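Cryptochrome DASH (Arabidopsis thaliana, PDB 2J4D) repairs cyclobutane pyrimidine dimers in single-stranded DNA as a photolyase, carrying FAD and a folate antenna, and may also serve as a photoreceptor. Local coordinates at residues K381-T386 against E417-D422. Residues are numbered along the deposited sequence; the frame is centred on the assembly and turned at random.
Sequences KELSTT and ETCLLD. With FAD (flavin-adenine dinucleotide), chain C.
Leu383, near the end of helix 374-386, presses its branched end into the corner where helix 409-419 gives way to loop. Its CG stands anti to the backbone N (chi1 175°), which carries that branched end across to the other segment. There CG and CD1 both lie 3.6 Å from CB of Cys419; the apolar contact is made through that methylene carbon rather than the sulfur. CD1 alone goes on to meet Leu420 CD2 at 3.7 Å, and the two leucine side chains cross at about a right angle. Leu420, the first residue to depart from helical geometry, has its two methyls on different duties: CD2 packs on Leu383, while CD1 comes within 3.5 Å of FAD O4 at the flavin. Further along, Leu421 brings CD1 against the backbone carbonyl of Thr386, 3.8 Å from its O.

The polar link between the segments is a single water, which donates to Leu383 O and to Cys419 O, 3.0 Å from each, so two carbonyls near helix ends share a bridge where no direct hydrogen bond joins the segments. Within helix 374-386, Thr386 OG1 returns to Glu382 O at 2.6 Å, approaching from above the carbonyl plane, and Thr386 N binds that same oxygen.

At the cofactor, FAD N3 donates to the backbone O of Asp422 over 2.8 Å, with an N-H...O angle of 139°, so the bond is bent. Asp422 OD2 forms a salt bridge with Arg394 and a hydrogen bond with Ser289, whereas at the other end of the segment Glu417 OE1 hydrogen-bonds to the folate and OE2 forms a salt bridge with Lys89. Residues 417-422 thus run between antenna and flavin, with helix 374-386 packed beside them, in the helical FAD-binding domain of the photolyase/cryptochrome fold.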
loop_
_atom_site.group_PDB
_atom_site.type_symbol
_atom_site.label_atom_id
_atom_site.label_comp_id
_atom_site.label_asym_id
_atom_site.label_seq_id
_atom_site.Cartn_x
_atom_site.Cartn_y
_atom_site.Cartn_z
ATOM N N LYS A 381 4.778 -17.311 -7.665
ATOM C CA LYS A 381 3.663 -18.110 -7.181
ATOM C C LYS A 381 3.183 -17.501 -5.857
ATOM O O LYS A 381 1.984 -17.444 -5.589
ATOM C CB LYS A 381 4.092 -19.569 -6.975
ATOM C CG LYS A 381 2.924 -20.528 -6.745
ATOM C CD LYS A 381 3.380 -21.985 -6.689
ATOM C CE LYS A 381 4.013 -22.448 -8.010
ATOM N NZ LYS A 381 3.070 -22.471 -9.175
ATOM N N GLU A 382 4.119 -17.039 -5.028
ATOM C CA GLU A 382 3.737 -16.420 -3.758
ATOM C C GLU A 382 2.820 -15.234 -4.055
ATOM O O GLU A 382 1.775 -15.051 -3.427
ATOM C CB GLU A 382 4.970 -15.923 -2.986
ATOM C CG GLU A 382 4.593 -15.282 -1.640
ATOM C CD GLU A 382 5.777 -14.748 -0.852
ATOM O OE1 GLU A 382 6.931 -15.069 -1.196
ATOM O OE2 GLU A 382 5.545 -14.007 0.126
ATOM N N LEU A 383 3.222 -14.439 -5.037
ATOM C CA LEU A 383 2.463 -13.260 -5.439
ATOM C C LEU A 383 1.039 -13.559 -5.909
ATOM O O LEU A 383 0.087 -12.958 -5.417
ATOM C CB LEU A 383 3.209 -12.533 -6.552
ATOM C CG LEU A 383 2.478 -11.332 -7.160
ATOM C CD1 LEU A 383 2.277 -10.246 -6.088
ATOM C CD2 LEU A 383 3.288 -10.800 -8.321
ATOM N N SER A 384 0.881 -14.476 -6.863
ATOM C CA SER A 384 -0.460 -14.776 -7.363
ATOM C C SER A 384 -1.340 -15.510 -6.344
ATOM O O SER A 384 -2.560 -15.460 -6.423
ATOM C CB SER A 384 -0.379 -15.575 -8.673
ATOM O OG SER A 384 0.340 -16.773 -8.484
ATOM N N THR A 385 -0.717 -16.167 -5.376
ATOM C CA THR A 385 -1.442 -16.906 -4.348
ATOM C C THR A 385 -1.832 -16.061 -3.136
ATOM O O THR A 385 -2.900 -16.256 -2.554
ATOM C CB THR A 385 -0.590 -18.088 -3.812
ATOM O OG1 THR A 385 -0.174 -18.912 -4.907
ATOM C CG2 THR A 385 -1.387 -18.925 -2.805
ATOM N N THR A 386 -0.966 -15.126 -2.757
ATOM C CA THR A 386 -1.211 -14.309 -1.562
ATOM C C THR A 386 -1.344 -12.803 -1.790
ATOM O O THR A 386 -1.861 -12.099 -0.930
ATOM C CB THR A 386 -0.073 -14.493 -0.544
ATOM O OG1 THR A 386 1.130 -13.964 -1.111
ATOM C CG2 THR A 386 0.148 -15.987 -0.218
ATOM N N GLU A 417 0.760 -4.435 -10.247
ATOM C CA GLU A 417 -0.396 -3.579 -9.985
ATOM C C GLU A 417 -1.668 -4.419 -9.829
ATOM O O GLU A 417 -2.520 -4.143 -8.981
ATOM C CB GLU A 417 -0.583 -2.549 -11.103
ATOM C CG GLU A 417 -1.902 -1.762 -10.955
ATOM C CD GLU A 417 -1.975 -0.512 -11.814
ATOM O OE1 GLU A 417 -1.089 -0.305 -12.676
ATOM O OE2 GLU A 417 -2.933 0.266 -11.619
ATOM N N THR A 418 -1.795 -5.458 -10.640
ATOM C CA THR A 418 -2.960 -6.317 -10.539
ATOM C C THR A 418 -2.970 -7.119 -9.239
ATOM O O THR A 418 -3.983 -7.179 -8.537
ATOM C CB THR A 418 -3.009 -7.346 -11.695
ATOM O OG1 THR A 418 -3.177 -6.669 -12.945
ATOM C CG2 THR A 418 -4.159 -8.309 -11.489
ATOM N N CYS A 419 -1.826 -7.721 -8.923
ATOM C CA CYS A 419 -1.703 -8.626 -7.779
ATOM C C CYS A 419 -1.436 -8.159 -6.356
ATOM O O CYS A 419 -1.957 -8.762 -5.416
ATOM C CB CYS A 419 -0.647 -9.694 -8.094
ATOM S SG CYS A 419 -0.940 -10.671 -9.579
ATOM N N LEU A 420 -0.630 -7.116 -6.188
ATOM C CA LEU A 420 -0.254 -6.650 -4.858
ATOM C C LEU A 420 -1.313 -6.064 -3.949
ATOM O O LEU A 420 -1.990 -5.114 -4.314
ATOM C CB LEU A 420 0.872 -5.623 -4.962
ATOM C CG LEU A 420 2.232 -6.144 -5.422
ATOM C CD1 LEU A 420 3.163 -4.962 -5.686
ATOM C CD2 LEU A 420 2.814 -7.064 -4.350
ATOM N N LEU A 421 -1.434 -6.622 -2.746
ATOM C CA LEU A 421 -2.372 -6.077 -1.773
ATOM C C LEU A 421 -1.903 -4.657 -1.449
ATOM O O LEU A 421 -2.717 -3.758 -1.250
ATOM C CB LEU A 421 -2.357 -6.886 -0.476
ATOM C CG LEU A 421 -2.754 -8.361 -0.552
ATOM C CD1 LEU A 421 -2.826 -8.922 0.856
ATOM C CD2 LEU A 421 -4.095 -8.502 -1.239
ATOM N N ASP A 422 -0.584 -4.466 -1.400
ATOM C CA ASP A 422 -0.028 -3.159 -1.074
ATOM C C ASP A 422 0.241 -2.269 -2.268
ATOM O O ASP A 422 0.967 -1.276 -2.155
ATOM C CB ASP A 422 1.269 -3.295 -0.253
ATOM C CG ASP A 422 2.366 -4.083 -0.972
ATOM O OD1 ASP A 422 2.471 -4.011 -2.217
ATOM O OD2 ASP A 422 3.153 -4.763 -0.272
HETATM P PA FAD C . 9.356 -3.646 5.616
HETATM O O1A FAD C . 8.783 -4.080 6.906
HETATM O O2A FAD C . 10.740 -4.033 5.255
HETATM O O5B FAD C . 9.271 -2.044 5.490
HETATM C C5B FAD C . 8.350 -1.289 6.307
HETATM C C4B FAD C . 7.583 -0.323 5.397
HETATM O O4B FAD C . 8.526 0.523 4.740
HETATM C C3B FAD C . 6.784 -0.985 4.280
HETATM O O3B FAD C . 5.539 -1.497 4.726
HETATM C C2B FAD C . 6.691 0.135 3.290
HETATM O O2B FAD C . 5.601 1.010 3.478
HETATM C C1B FAD C . 8.062 0.822 3.413
HETATM N N9A FAD C . 9.085 0.369 2.447
HETATM C C8A FAD C . 10.076 -0.573 2.642
HETATM N N7A FAD C . 10.838 -0.741 1.570
HETATM C C5A FAD C . 10.328 0.134 0.635
HETATM C C6A FAD C . 10.699 0.417 -0.700
HETATM N N6A FAD C . 11.715 -0.151 -1.335
HETATM N N1A FAD C . 9.952 1.366 -1.379
HETATM C C2A FAD C . 8.889 1.980 -0.761
HETATM N N3A FAD C . 8.482 1.754 0.511
HETATM C C4A FAD C . 9.223 0.817 1.162
HETATM N N1 FAD C . 5.801 -1.243 -1.702
HETATM C C2 FAD C . 4.498 -0.805 -1.595
HETATM O O2 FAD C . 4.075 -0.339 -0.553
HETATM N N3 FAD C . 3.666 -0.910 -2.721
HETATM C C4 FAD C . 4.073 -1.435 -3.945
HETATM O O4 FAD C . 3.285 -1.504 -4.906
HETATM C C4X FAD C . 5.413 -1.884 -4.047
HETATM N N5 FAD C . 5.910 -2.429 -5.241
HETATM C C5X FAD C . 7.260 -2.763 -5.368
HETATM C C6 FAD C . 7.778 -3.191 -6.597
HETATM C C7 FAD C . 9.138 -3.539 -6.761
HETATM C C7M FAD C . 9.633 -3.991 -8.114
HETATM C C8 FAD C . 10.011 -3.447 -5.617
HETATM C C8M FAD C . 11.488 -3.801 -5.696
HETATM C C9 FAD C . 9.502 -3.016 -4.376
HETATM C C9A FAD C . 8.127 -2.667 -4.222
HETATM N N10 FAD C . 7.584 -2.230 -2.977
HETATM C C10 FAD C . 6.250 -1.773 -2.898
HETATM C "C1'" FAD C . 8.498 -1.871 -1.844
HETATM C "C2'" FAD C . 8.800 -2.980 -0.816
HETATM O "O2'" FAD C . 9.221 -4.155 -1.489
HETATM C "C3'" FAD C . 7.550 -3.278 0.009
HETATM O "O3'" FAD C . 7.064 -2.079 0.644
HETATM C "C4'" FAD C . 7.757 -4.299 1.141
HETATM O "O4'" FAD C . 8.155 -5.563 0.605
HETATM C "C5'" FAD C . 6.453 -4.453 1.914
HETATM O "O5'" FAD C . 6.629 -5.380 2.988
HETATM P P FAD C . 6.967 -5.000 4.481
HETATM O O1P FAD C . 5.845 -4.158 4.929
HETATM O O2P FAD C . 7.160 -6.252 5.263
HETATM O O3P FAD C . 8.384 -4.285 4.497
HETATM O O HOH W 1 -2.503 -11.639 -6.210
#